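Local coordinates for uncharacterized protein (Sinorhizobium meliloti, PDB 4HUJ) that is of unknown function but probably binds a dinucleotide cofactor through a Rossmann-type fold and may act as an oxidoreductase, at residues Arg167-Ser172 with Leu189-Val194; Ile108-Ser113 with Val145-Thr150; Gly35-Glu40 with Ala154-Asp159; Arg41-Gln46 with Asp65-Ser70; Ser172-Asp177 with Gly197-Ser202. All blocks are in the same frame, centred on the assembly; numbering follows the deposited sequence.

Contact 1: residues Arg167-Ser172 with Leu189-Val194; sequences RVLFLS and LGFAPV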
# COMPACT_ATOMS: atom_id res chain seq x y z
N ARG A 167 10.23 -3.93 -12.55
CA ARG A 167 10.53 -3.89 -11.12
C ARG A 167 9.60 -4.82 -10.34
O ARG A 167 8.38 -4.79 -10.52
CB ARG A 167 10.42 -2.45 -10.60
CG ARG A 167 10.80 -2.25 -9.12
CD ARG A 167 12.25 -2.65 -8.84
NE ARG A 167 13.22 -1.78 -9.52
CZ ARG A 167 14.44 -2.16 -9.91
NH1 ARG A 167 14.85 -3.41 -9.73
NH2 ARG A 167 15.25 -1.29 -10.50
N VAL A 168 10.18 -5.63 -9.46
CA VAL A 168 9.43 -6.63 -8.71
C VAL A 168 8.84 -6.06 -7.43
O VAL A 168 9.55 -5.41 -6.64
CB VAL A 168 10.30 -7.87 -8.37
CG1 VAL A 168 9.57 -8.82 -7.41
CG2 VAL A 168 10.69 -8.60 -9.65
N LEU A 169 7.55 -6.30 -7.24
CA LEU A 169 6.88 -6.05 -5.97
C LEU A 169 6.36 -7.36 -5.41
O LEU A 169 5.44 -7.97 -5.97
CB LEU A 169 5.74 -5.04 -6.12
CG LEU A 169 6.13 -3.56 -6.16
CD1 LEU A 169 4.91 -2.69 -6.45
CD2 LEU A 169 6.79 -3.11 -4.86
N PHE A 170 6.96 -7.81 -4.31
CA PHE A 170 6.44 -8.96 -3.58
C PHE A 170 5.14 -8.61 -2.84
O PHE A 170 4.96 -7.48 -2.38
CB PHE A 170 7.49 -9.50 -2.60
CG PHE A 170 8.72 -10.04 -3.27
CD1 PHE A 170 8.69 -11.28 -3.92
CD2 PHE A 170 9.91 -9.31 -3.28
CE1 PHE A 170 9.82 -11.79 -4.56
CE2 PHE A 170 11.06 -9.81 -3.92
CZ PHE A 170 11.01 -11.05 -4.55
N LEU A 171 4.23 -9.58 -2.76
CA LEU A 171 3.02 -9.42 -1.96
C LEU A 171 2.68 -10.73 -1.27
O LEU A 171 3.22 -11.78 -1.63
CB LEU A 171 1.83 -8.94 -2.81
CG LEU A 171 1.21 -9.94 -3.80
CD1 LEU A 171 -0.27 -9.68 -3.96
CD2 LEU A 171 1.92 -9.87 -5.15
N SER A 172 1.81 -10.66 -0.27
CA SER A 172 1.41 -11.84 0.47
C SER A 172 0.12 -11.53 1.21
O SER A 172 -0.30 -10.37 1.31
CB SER A 172 2.49 -12.29 1.45
OG SER A 172 2.93 -11.21 2.27
N LEU A 189 0.02 -1.17 -12.71
CA LEU A 189 0.96 -0.09 -12.42
C LEU A 189 2.31 -0.25 -13.14
O LEU A 189 3.15 0.64 -13.08
CB LEU A 189 1.18 0.04 -10.91
CG LEU A 189 0.01 0.50 -10.04
CD1 LEU A 189 0.36 0.35 -8.57
CD2 LEU A 189 -0.39 1.94 -10.34
N GLY A 190 2.51 -1.40 -13.80
CA GLY A 190 3.75 -1.66 -14.55
C GLY A 190 4.81 -2.47 -13.84
O GLY A 190 5.88 -2.76 -14.39
N PHE A 191 4.53 -2.84 -12.59
CA PHE A 191 5.42 -3.69 -11.81
C PHE A 191 5.14 -5.17 -12.07
O PHE A 191 4.12 -5.53 -12.65
CB PHE A 191 5.26 -3.38 -10.31
CG PHE A 191 5.70 -2.00 -9.92
CD1 PHE A 191 4.85 -0.91 -10.08
CD2 PHE A 191 6.96 -1.80 -9.37
CE1 PHE A 191 5.25 0.37 -9.70
CE2 PHE A 191 7.38 -0.51 -8.99
CZ PHE A 191 6.52 0.57 -9.16
N ALA A 192 6.07 -6.01 -11.62
CA ALA A 192 5.88 -7.46 -11.69
C ALA A 192 5.51 -7.96 -10.29
O ALA A 192 6.35 -7.92 -9.39
CB ALA A 192 7.15 -8.12 -12.17
N PRO A 193 4.26 -8.43 -10.10
CA PRO A 193 3.88 -8.95 -8.80
C PRO A 193 4.45 -10.35 -8.60
O PRO A 193 4.48 -11.16 -9.54
CB PRO A 193 2.35 -8.98 -8.86
CG PRO A 193 2.04 -9.17 -10.30
CD PRO A 193 3.14 -8.48 -11.07
N VAL A 194 4.94 -10.62 -7.39
CA VAL A 194 5.28 -11.99 -7.00
C VAL A 194 4.57 -12.28 -5.69
O VAL A 194 4.93 -11.73 -4.65
CB VAL A 194 6.81 -12.22 -6.86
CG1 VAL A 194 7.07 -13.66 -6.42
CG2 VAL A 194 7.54 -11.94 -8.18
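Residues 167-172 and 192-194 run side by side as parallel strands, joined by a ladder of four backbone hydrogen bonds. Ala192 N donates a hydrogen bond to Arg167 O at 2.8 Å, almost straight at 173°. Leu169 then works in both directions. Its N donates to Ala192 O at 2.9 Å, and its O accepts from Val194 N. Leu171 N closes the ladder on Val194 O. Pro193 has no N-H, but it sits between the two donors of its strand and so costs the ladder nothing. Its CA makes a weak C-H contact with Leu169 O instead.

The aromatic packing centres on Phe191. Leu169 CD1 lies over one face of this ring, 3.9 Å from its centroid, in a CH-pi contact. CB and CG of Arg167 pack against CD2 and CE2 of the same ring. The Arg167 chain then bends at chi2 and chi3 (61° and 66°), which carries its guanidinium away from Phe191.

Apolar contacts lie on both faces. On the Val168 face, Val168 CG1 meets Val194 CG2 at 3.8 Å and also sits over the centre of the Phe170 ring. Phe170 CD1 lies 3.6 Å from Val194 CB, the two side chains pointing the same way. On the Leu169 face, Leu171 CD2 touches Pro193 CB.

Gly190 ends helix 176-188 in a Schellman motif. The contact thus closes the beta-alpha-beta unit of strand 166-173, helix 176-188 and strand 192-195. Phe191 and Pro193 pack on Ile186 of that helix, while Leu169 and Phe191 also meet Leu156 of helix 153-156.

Contact 2: residues Ile108-Ser113 with Val145-Thr150; sequences IVVDAS and VKAFNT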
# COMPACT_ATOMS: atom_id res chain seq x y z
N ILE A 108 -10.62 -4.48 0.74
CA ILE A 108 -9.25 -4.97 0.84
C ILE A 108 -8.42 -3.85 1.44
O ILE A 108 -8.49 -2.70 0.99
CB ILE A 108 -8.68 -5.36 -0.54
CG1 ILE A 108 -9.39 -6.61 -1.08
CG2 ILE A 108 -7.15 -5.60 -0.48
CD1 ILE A 108 -9.12 -6.88 -2.54
N VAL A 109 -7.63 -4.20 2.46
CA VAL A 109 -6.68 -3.27 3.05
C VAL A 109 -5.28 -3.76 2.69
O VAL A 109 -4.95 -4.92 2.92
CB VAL A 109 -6.86 -3.18 4.59
CG1 VAL A 109 -5.69 -2.45 5.26
CG2 VAL A 109 -8.17 -2.47 4.91
N VAL A 110 -4.48 -2.87 2.10
CA VAL A 110 -3.10 -3.19 1.75
C VAL A 110 -2.18 -2.57 2.80
O VAL A 110 -2.09 -1.35 2.91
CB VAL A 110 -2.75 -2.69 0.34
CG1 VAL A 110 -1.29 -3.02 -0.01
CG2 VAL A 110 -3.68 -3.32 -0.69
N ASP A 111 -1.50 -3.42 3.58
CA ASP A 111 -0.54 -2.94 4.58
C ASP A 111 0.82 -2.70 3.91
O ASP A 111 1.53 -3.64 3.59
CB ASP A 111 -0.43 -3.94 5.73
CG ASP A 111 0.55 -3.50 6.81
OD1 ASP A 111 0.95 -2.31 6.84
OD2 ASP A 111 0.92 -4.34 7.65
N ALA A 112 1.16 -1.43 3.70
CA ALA A 112 2.44 -1.05 3.12
C ALA A 112 3.45 -0.57 4.17
O ALA A 112 4.53 -0.09 3.82
CB ALA A 112 2.24 0.02 2.05
N SER A 113 3.10 -0.72 5.45
CA SER A 113 3.91 -0.18 6.55
C SER A 113 4.99 -1.15 7.01
O SER A 113 4.85 -2.37 6.85
CB SER A 113 3.03 0.19 7.75
OG SER A 113 2.64 -0.98 8.48
N VAL A 145 -3.81 -7.54 2.48
CA VAL A 145 -2.68 -7.95 1.64
C VAL A 145 -1.47 -7.13 2.08
O VAL A 145 -1.59 -5.93 2.27
CB VAL A 145 -2.97 -7.69 0.14
CG1 VAL A 145 -1.74 -8.00 -0.73
CG2 VAL A 145 -4.17 -8.49 -0.33
N LYS A 146 -0.32 -7.79 2.25
CA LYS A 146 0.93 -7.10 2.56
C LYS A 146 1.65 -6.82 1.25
O LYS A 146 2.02 -7.74 0.53
CB LYS A 146 1.80 -7.98 3.48
CG LYS A 146 3.07 -7.29 4.00
CD LYS A 146 3.90 -8.25 4.85
CE LYS A 146 5.14 -7.56 5.40
NZ LYS A 146 4.75 -6.55 6.44
N ALA A 147 1.83 -5.53 0.93
CA ALA A 147 2.47 -5.12 -0.32
C ALA A 147 2.86 -3.65 -0.28
O ALA A 147 2.28 -2.87 0.46
CB ALA A 147 1.55 -5.39 -1.52
N PHE A 148 3.84 -3.28 -1.12
CA PHE A 148 4.37 -1.91 -1.25
C PHE A 148 5.26 -1.51 -0.07
O PHE A 148 5.64 -0.34 0.04
CB PHE A 148 3.26 -0.84 -1.43
CG PHE A 148 2.38 -1.05 -2.64
CD1 PHE A 148 2.86 -0.85 -3.93
CD2 PHE A 148 1.04 -1.40 -2.47
CE1 PHE A 148 2.02 -1.02 -5.04
CE2 PHE A 148 0.20 -1.57 -3.57
CZ PHE A 148 0.69 -1.38 -4.86
N ASN A 149 5.59 -2.46 0.81
CA ASN A 149 6.46 -2.17 1.94
C ASN A 149 7.94 -2.43 1.64
O ASN A 149 8.82 -2.13 2.45
CB ASN A 149 6.06 -3.02 3.15
CG ASN A 149 6.44 -4.48 2.97
OD1 ASN A 149 5.92 -5.17 2.10
ND2 ASN A 149 7.37 -4.96 3.80
N THR A 150 8.21 -3.01 0.47
CA THR A 150 9.53 -3.58 0.22
C THR A 150 10.53 -2.63 -0.42
O THR A 150 11.73 -2.83 -0.31
CB THR A 150 9.41 -4.83 -0.66
OG1 THR A 150 8.56 -4.53 -1.77
CG2 THR A 150 8.80 -5.98 0.15
O HOH W 1 3.76 -4.26 5.21
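Asp111 N donates to Val145 O at 2.8 Å, nearly along the C=O axis, and Val145 N donates to Val109 O at 2.9 Å. These two bonds pair strands 108-111 and 145-147 in parallel. The third rung is longer: Ala147 N reaches Asp111 O at 3.3 Å from above the carbonyl plane.

A water ties the strand ends together. It donates to Asp111 O and Ser113 O and accepts from Lys146 NZ at 2.8 Å. The Lys146 chain is extended until chi4 (70°), where a bend turns NZ to the water. NZ also bonds Thr132 OG1, and Asp111 OD2 bonds that same hydroxyl. Asp111 OD1 is gripped twice by Ser113. The backbone N comes from above the carboxylate plane, making an Asx turn. The hydroxyl OG donates on the syn side at 2.7 Å. Together these bonds probably fix the carboxylate's rotation.

Outward from here the contact is mostly apolar packing. Val110 CG1 touches Phe148 CD2 at the ring edge, at 3.8 Å, and also meets Ala147 CB. Ala112 CB packs on Phe148 CB at 3.7 Å. Asn149 CB leans on Ala112 O, while its amide leads away to Gln206 O.

The pair lies near the centre of the chain's sheet, with strand 84-88 beside 108-111 and strand 166-173 beside 143-147. Val110 and Val145 pack on Val182 of helix 176-188.

Contact 3: residues Gly35-Glu40 with Ala154-Asp159; sequences GSALAE and AVLAAD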
# COMPACT_ATOMS: atom_id res chain seq x y z
N GLY A 35 3.76 8.11 -0.19
CA GLY A 35 2.45 8.56 -0.67
C GLY A 35 2.57 9.20 -2.04
O GLY A 35 1.76 8.93 -2.93
N SER A 36 3.59 10.04 -2.21
CA SER A 36 3.87 10.68 -3.50
C SER A 36 4.31 9.67 -4.56
O SER A 36 3.93 9.79 -5.73
CB SER A 36 4.91 11.78 -3.32
OG SER A 36 5.18 12.43 -4.56
N ALA A 37 5.12 8.68 -4.17
CA ALA A 37 5.57 7.62 -5.09
C ALA A 37 4.40 6.84 -5.67
O ALA A 37 4.34 6.56 -6.88
CB ALA A 37 6.54 6.68 -4.38
N LEU A 38 3.47 6.46 -4.80
CA LEU A 38 2.26 5.76 -5.22
C LEU A 38 1.42 6.63 -6.15
O LEU A 38 0.97 6.17 -7.19
CB LEU A 38 1.45 5.30 -4.00
CG LEU A 38 2.02 4.07 -3.29
CD1 LEU A 38 1.35 3.89 -1.93
CD2 LEU A 38 1.86 2.81 -4.16
N ALA A 39 1.22 7.90 -5.78
CA ALA A 39 0.47 8.83 -6.63
C ALA A 39 1.11 8.92 -8.02
O ALA A 39 0.40 8.90 -9.03
CB ALA A 39 0.39 10.21 -5.98
N GLU A 40 2.44 8.99 -8.07
CA GLU A 40 3.18 9.07 -9.33
C GLU A 40 2.96 7.84 -10.19
O GLU A 40 2.78 7.93 -11.41
CB GLU A 40 4.67 9.28 -9.07
CG GLU A 40 5.52 9.44 -10.36
CD GLU A 40 6.91 10.00 -10.10
OE1 GLU A 40 7.24 10.32 -8.93
OE2 GLU A 40 7.68 10.13 -11.08
N ALA A 154 12.07 6.18 -3.48
CA ALA A 154 12.77 6.63 -4.69
C ALA A 154 12.78 5.56 -5.78
O ALA A 154 12.77 5.87 -6.97
CB ALA A 154 14.19 7.07 -4.36
N VAL A 155 12.78 4.29 -5.36
CA VAL A 155 12.71 3.17 -6.29
C VAL A 155 11.26 3.00 -6.78
O VAL A 155 11.03 2.87 -7.98
CB VAL A 155 13.25 1.85 -5.68
CG1 VAL A 155 13.16 0.70 -6.69
CG2 VAL A 155 14.70 2.02 -5.23
N LEU A 156 10.31 3.00 -5.85
CA LEU A 156 8.89 2.86 -6.18
C LEU A 156 8.41 3.96 -7.14
O LEU A 156 7.60 3.69 -8.03
CB LEU A 156 8.03 2.86 -4.91
CG LEU A 156 6.56 2.44 -5.08
CD1 LEU A 156 6.45 0.94 -5.29
CD2 LEU A 156 5.74 2.87 -3.88
N ALA A 157 8.91 5.18 -6.95
CA ALA A 157 8.47 6.33 -7.75
C ALA A 157 8.92 6.27 -9.21
O ALA A 157 8.31 6.88 -10.09
CB ALA A 157 8.96 7.63 -7.12
N ALA A 158 10.00 5.53 -9.46
CA ALA A 158 10.60 5.42 -10.78
C ALA A 158 9.75 4.59 -11.74
O ALA A 158 8.90 3.81 -11.31
CB ALA A 158 12.00 4.83 -10.67
N ASP A 159 9.96 4.78 -13.04
CA ASP A 159 9.33 3.93 -14.05
C ASP A 159 9.73 2.48 -13.80
O ASP A 159 10.92 2.17 -13.80
CB ASP A 159 9.76 4.36 -15.46
CG ASP A 159 8.95 3.70 -16.56
OD1 ASP A 159 8.42 2.58 -16.36
OD2 ASP A 159 8.84 4.31 -17.64
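Ala157 O, near the end of helix 153-156, accepts a hydrogen bond from Arg41 NH2 and lies against the side chain of Glu40. Here helix 32-44 of what is probably a Rossmann-type fold packs on helix 153-156 and the residues after it. Helix 32-44 begins within a GxGxxG pattern that includes Gly35, consistent with a Rossmann-type nucleotide site. The face packed here is formed by Ala37, Leu38 and Glu40.

Small side chains let the backbones come close. The CA atoms of Ala37 and Ala157 are 4.1 Å apart, and their CB atoms touch at 3.8 Å. Glu40 reaches across with CG anti to its backbone N (chi1 -178°) and the chain extended beyond. This brings CD to 3.4 Å from Ala157 O. Two acceptors, Glu40 OE2 and Ala157 O, are near each other without a bond; the positive charge of Arg41 probably offsets some of the repulsion. Glu40 OE1 has a long, weak ion pair with Arg66.

Putting an alanine at Glu40 would probably uncover Ala157 CB and O on this side and take from Arg66 its weak charge partner.

Deeper in, Leu156 CD2 touches both Ala37 CB and Leu38 CD2, at 3.9 Å from each.

Contact 4: residues Arg41-Gln46 with Asp65-Ser70; sequences RFTAAQ and DRFGAS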
# COMPACT_ATOMS: atom_id res chain seq x y z
N ARG A 41 2.96 6.67 -9.56
CA ARG A 41 2.76 5.43 -10.29
C ARG A 41 1.33 5.27 -10.81
O ARG A 41 1.14 4.80 -11.93
CB ARG A 41 3.17 4.22 -9.44
CG ARG A 41 4.68 4.12 -9.23
CD ARG A 41 5.39 3.95 -10.56
NE ARG A 41 6.12 5.14 -11.00
CZ ARG A 41 6.23 5.55 -12.27
NH1 ARG A 41 5.59 4.90 -13.24
NH2 ARG A 41 6.95 6.63 -12.56
N PHE A 42 0.35 5.66 -10.00
CA PHE A 42 -1.05 5.63 -10.43
C PHE A 42 -1.27 6.56 -11.63
O PHE A 42 -1.93 6.19 -12.62
CB PHE A 42 -1.99 6.00 -9.27
CG PHE A 42 -2.39 4.82 -8.41
CD1 PHE A 42 -3.62 4.20 -8.59
CD2 PHE A 42 -1.53 4.33 -7.43
CE1 PHE A 42 -4.00 3.11 -7.80
CE2 PHE A 42 -1.89 3.25 -6.64
CZ PHE A 42 -3.13 2.63 -6.82
N THR A 43 -0.68 7.75 -11.56
CA THR A 43 -0.76 8.75 -12.61
C THR A 43 -0.13 8.27 -13.92
O THR A 43 -0.74 8.38 -14.98
CB THR A 43 -0.15 10.09 -12.15
OG1 THR A 43 -0.87 10.56 -11.02
CG2 THR A 43 -0.21 11.15 -13.26
N ALA A 44 1.08 7.73 -13.83
CA ALA A 44 1.78 7.22 -15.00
C ALA A 44 1.00 6.09 -15.68
O ALA A 44 1.00 5.98 -16.90
CB ALA A 44 3.18 6.77 -14.65
N ALA A 45 0.31 5.28 -14.87
CA ALA A 45 -0.49 4.16 -15.37
C ALA A 45 -1.93 4.55 -15.72
O ALA A 45 -2.72 3.70 -16.16
CB ALA A 45 -0.48 3.02 -14.36
N GLN A 46 -2.27 5.82 -15.53
CA GLN A 46 -3.61 6.36 -15.79
C GLN A 46 -4.72 5.58 -15.05
O GLN A 46 -5.78 5.27 -15.62
CB GLN A 46 -3.88 6.45 -17.31
CG GLN A 46 -2.87 7.33 -18.05
CD GLN A 46 -3.02 7.30 -19.57
OE1 GLN A 46 -3.49 6.32 -20.15
NE2 GLN A 46 -2.60 8.37 -20.22
N ASP A 65 -0.81 19.15 -7.05
CA ASP A 65 -0.15 19.96 -8.07
C ASP A 65 0.54 19.13 -9.16
O ASP A 65 0.47 19.47 -10.34
CB ASP A 65 0.86 20.93 -7.43
CG ASP A 65 0.19 22.02 -6.59
OD1 ASP A 65 -1.06 22.08 -6.54
OD2 ASP A 65 0.93 22.81 -5.96
N ARG A 66 1.18 18.03 -8.76
CA ARG A 66 1.92 17.18 -9.69
C ARG A 66 1.05 16.11 -10.37
O ARG A 66 1.24 15.82 -11.55
CB ARG A 66 3.12 16.51 -9.00
CG ARG A 66 4.19 17.48 -8.49
CD ARG A 66 5.28 16.74 -7.71
NE ARG A 66 6.17 15.98 -8.59
CZ ARG A 66 6.85 14.89 -8.23
NH1 ARG A 66 6.74 14.41 -7.00
NH2 ARG A 66 7.64 14.28 -9.10
N PHE A 67 0.10 15.54 -9.63
CA PHE A 67 -0.61 14.33 -10.08
C PHE A 67 -2.14 14.42 -10.07
O PHE A 67 -2.83 13.40 -10.18
CB PHE A 67 -0.15 13.12 -9.26
CG PHE A 67 1.34 12.96 -9.19
CD1 PHE A 67 2.09 12.73 -10.34
CD2 PHE A 67 2.01 13.05 -7.97
CE1 PHE A 67 3.48 12.59 -10.28
CE2 PHE A 67 3.39 12.91 -7.90
CZ PHE A 67 4.13 12.68 -9.06
N GLY A 68 -2.67 15.64 -9.96
CA GLY A 68 -4.11 15.87 -9.84
C GLY A 68 -4.99 15.36 -10.97
O GLY A 68 -6.20 15.24 -10.82
N ALA A 69 -4.36 15.06 -12.11
CA ALA A 69 -5.08 14.54 -13.28
C ALA A 69 -5.53 13.09 -13.07
O ALA A 69 -6.44 12.62 -13.76
CB ALA A 69 -4.21 14.65 -14.53
N SER A 70 -4.91 12.40 -12.13
CA SER A 70 -5.23 10.99 -11.89
C SER A 70 -5.43 10.67 -10.42
O SER A 70 -6.01 9.63 -10.08
CB SER A 70 -4.15 10.10 -12.50
OG SER A 70 -4.47 8.73 -12.34
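Thr43 projects from the last turn of helix 32-44 toward Phe67 and Ser70, and its side chain crosses that of Phe67 at about a right angle. The hydroxyl makes the nearest approach, with Thr43 OG1 3.2 Å from Phe67 CB. The same oxygen approaches the Phe67 ring obliquely. OG1 sits anti to the carbonyl carbon (chi1 -60°), and it is hydrogen-bonded to Ala39 O, one turn back in its own helix. The polar atom is thus satisfied within the helix while it packs against carbon.

Thr43 CG2 reaches Phe67 CD1 at 4.0 Å, beside the contact of CB with the same ring atom at 3.9 Å. Arg66, the residue before Phe67, also packs on the ring. Arg66 CB lies over the centre of one face, and Phe67 CZ in turn sits 3.6 Å above the Arg66 guanidinium plane.

Ser70 meets the helix from the loop. Its CB lies 3.6 Å from Thr43 OG1, and its OG, at 3.6 Å from Phe42 O, makes only a loose approach. A glycine in place of Thr43 would probably open a gap beside Phe67 CB and Ser70 CB and allow the ring more movement.

Gln46 ends helix 32-44 in a Schellman motif, and Ser70 pairs by its backbone with Ala49. The arrangement is that of neighbouring helices 32-44 and 61-67 packed side by side in a Rossmann-type fold, where they connect the parallel strands 26-30, 49-52 and 71-73.

Contact 5: residues Ser172-Asp177 with Gly197-Ser202; sequences SGNHSD and GTLAAS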
# COMPACT_ATOMS: atom_id res chain seq x y z
N SER A 172 1.81 -10.66 -0.27
CA SER A 172 1.41 -11.84 0.47
C SER A 172 0.12 -11.53 1.21
O SER A 172 -0.30 -10.37 1.31
CB SER A 172 2.49 -12.29 1.45
OG SER A 172 2.93 -11.21 2.27
N GLY A 173 -0.52 -12.57 1.73
CA GLY A 173 -1.82 -12.40 2.37
C GLY A 173 -2.57 -13.72 2.43
O GLY A 173 -2.30 -14.64 1.65
N ASN A 174 -3.52 -13.80 3.36
CA ASN A 174 -4.21 -15.05 3.65
C ASN A 174 -5.35 -15.39 2.69
O ASN A 174 -5.80 -16.54 2.63
CB ASN A 174 -4.70 -15.05 5.09
CG ASN A 174 -3.58 -14.95 6.09
OD1 ASN A 174 -2.43 -15.33 5.81
ND2 ASN A 174 -3.89 -14.43 7.27
N HIS A 175 -5.79 -14.38 1.93
CA HIS A 175 -6.95 -14.50 1.05
C HIS A 175 -6.52 -14.45 -0.41
O HIS A 175 -6.18 -13.38 -0.93
CB HIS A 175 -7.95 -13.38 1.36
CG HIS A 175 -8.26 -13.23 2.82
ND1 HIS A 175 -9.20 -14.01 3.46
CD2 HIS A 175 -7.75 -12.40 3.76
CE1 HIS A 175 -9.25 -13.66 4.74
NE2 HIS A 175 -8.38 -12.69 4.94
N SER A 176 -6.55 -15.60 -1.09
CA SER A 176 -6.04 -15.69 -2.46
C SER A 176 -6.73 -14.72 -3.42
O SER A 176 -6.09 -14.19 -4.33
CB SER A 176 -6.11 -17.12 -3.00
OG SER A 176 -7.43 -17.62 -2.94
N ASP A 177 -8.02 -14.47 -3.22
CA ASP A 177 -8.75 -13.56 -4.10
C ASP A 177 -8.32 -12.11 -3.91
O ASP A 177 -8.19 -11.37 -4.88
CB ASP A 177 -10.27 -13.72 -3.95
CG ASP A 177 -10.77 -13.40 -2.54
OD1 ASP A 177 -10.04 -13.62 -1.56
OD2 ASP A 177 -11.91 -12.93 -2.43
N GLY A 197 2.54 -16.01 -1.05
CA GLY A 197 1.60 -16.84 -0.31
C GLY A 197 1.03 -16.16 0.92
O GLY A 197 0.78 -14.96 0.91
N THR A 198 0.83 -16.93 1.99
CA THR A 198 0.22 -16.43 3.23
C THR A 198 1.11 -15.46 4.00
O THR A 198 2.31 -15.36 3.75
CB THR A 198 -0.14 -17.58 4.20
OG1 THR A 198 1.05 -18.26 4.62
CG2 THR A 198 -1.11 -18.54 3.55
N LEU A 199 0.51 -14.74 4.95
CA LEU A 199 1.31 -13.89 5.83
C LEU A 199 2.32 -14.69 6.64
O LEU A 199 3.43 -14.21 6.89
CB LEU A 199 0.42 -13.07 6.77
CG LEU A 199 -0.54 -12.06 6.13
CD1 LEU A 199 -1.31 -11.32 7.22
CD2 LEU A 199 0.19 -11.07 5.21
N ALA A 200 1.95 -15.91 7.05
CA ALA A 200 2.89 -16.80 7.72
C ALA A 200 4.09 -17.12 6.83
O ALA A 200 5.22 -17.10 7.29
CB ALA A 200 2.20 -18.09 8.17
N ALA A 201 3.82 -17.38 5.55
CA ALA A 201 4.88 -17.72 4.60
C ALA A 201 5.81 -16.54 4.34
O ALA A 201 7.02 -16.72 4.17
CB ALA A 201 4.29 -18.24 3.29
N SER A 202 5.25 -15.33 4.31
CA SER A 202 6.04 -14.13 4.02
C SER A 202 6.70 -13.50 5.25
O SER A 202 7.59 -12.67 5.11
CB SER A 202 5.18 -13.09 3.31
OG SER A 202 4.32 -12.41 4.21
O HOH W 2 -0.83 -16.78 7.52
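Ser172 and Ser202 meet through their hydroxyls, OG to OG at 2.7 Å, at the buried end of this contact. The hydrogen bond joins the end of strand 166-173 to the first turn of helix 199-206. Ser172 OG also bonds Gln206 OE1, one turn further along that helix. With chi1 at 51°, Ser172 OG stands between its own backbone N and carbonyl carbon, and from there it reaches Ser202.

Packing around the serines is close. Ser172 CB lies 3.2 Å from Gly197 O. That carbonyl also takes a hydrogen bond from Gly173 N at 2.8 Å, with the donor in the carbonyl plane. Gly173 and Gly197 both have backbone angles at which a side chain would strike the preceding carbonyl oxygen. The bare CA of Gly173 is touched by Leu199 CD2 at 3.7 Å, and Leu199 continues onto Lys146 of strand 143-147.

The other end is looser and faces solvent. Asn174 is exposed, and its side chain crosses that of Leu199 at about a right angle. Its OD1 accepts from Leu199 N at 3.1 Å, the donor tilted from the carbonyl plane. A water also donates to OD1 and accepts from Ala200 N. Two N-H groups of the helix start are therefore served by Asn174, one directly and one through water.

Thr198 completes the helix start. It is the N-cap, and its OG1 accepts from Ala201 N at 3.1 Å. The arrangement is a capped helix N terminus, with added side-chain help from Asn174 in the loop that follows a neighbouring strand.

In the fold
From the N terminus, helix 32-44 enters contact 3 and then contact 4. Contact 4 closes a short loop, bringing helix 61-67 back against helix 32-44. It is nested inside the long loop of contact 3, which brings in helix 153-156. Contact 2 is nested there too, joining strands 108-111 and 143-147. Contacts 1 and 5 follow, cross along the chain and share Ser172. Contact 1 closes the loop through helix 176-188 and adds strand 192-195 to the sheet beside 166-173; contact 5 ties the end of strand 166-173 to helix 199-206. Ser172 O and Lys146 N probably bond strand to strand, linking contact 2 to both. Contacts 4 and 5 lie on opposite sides of the chain's centre.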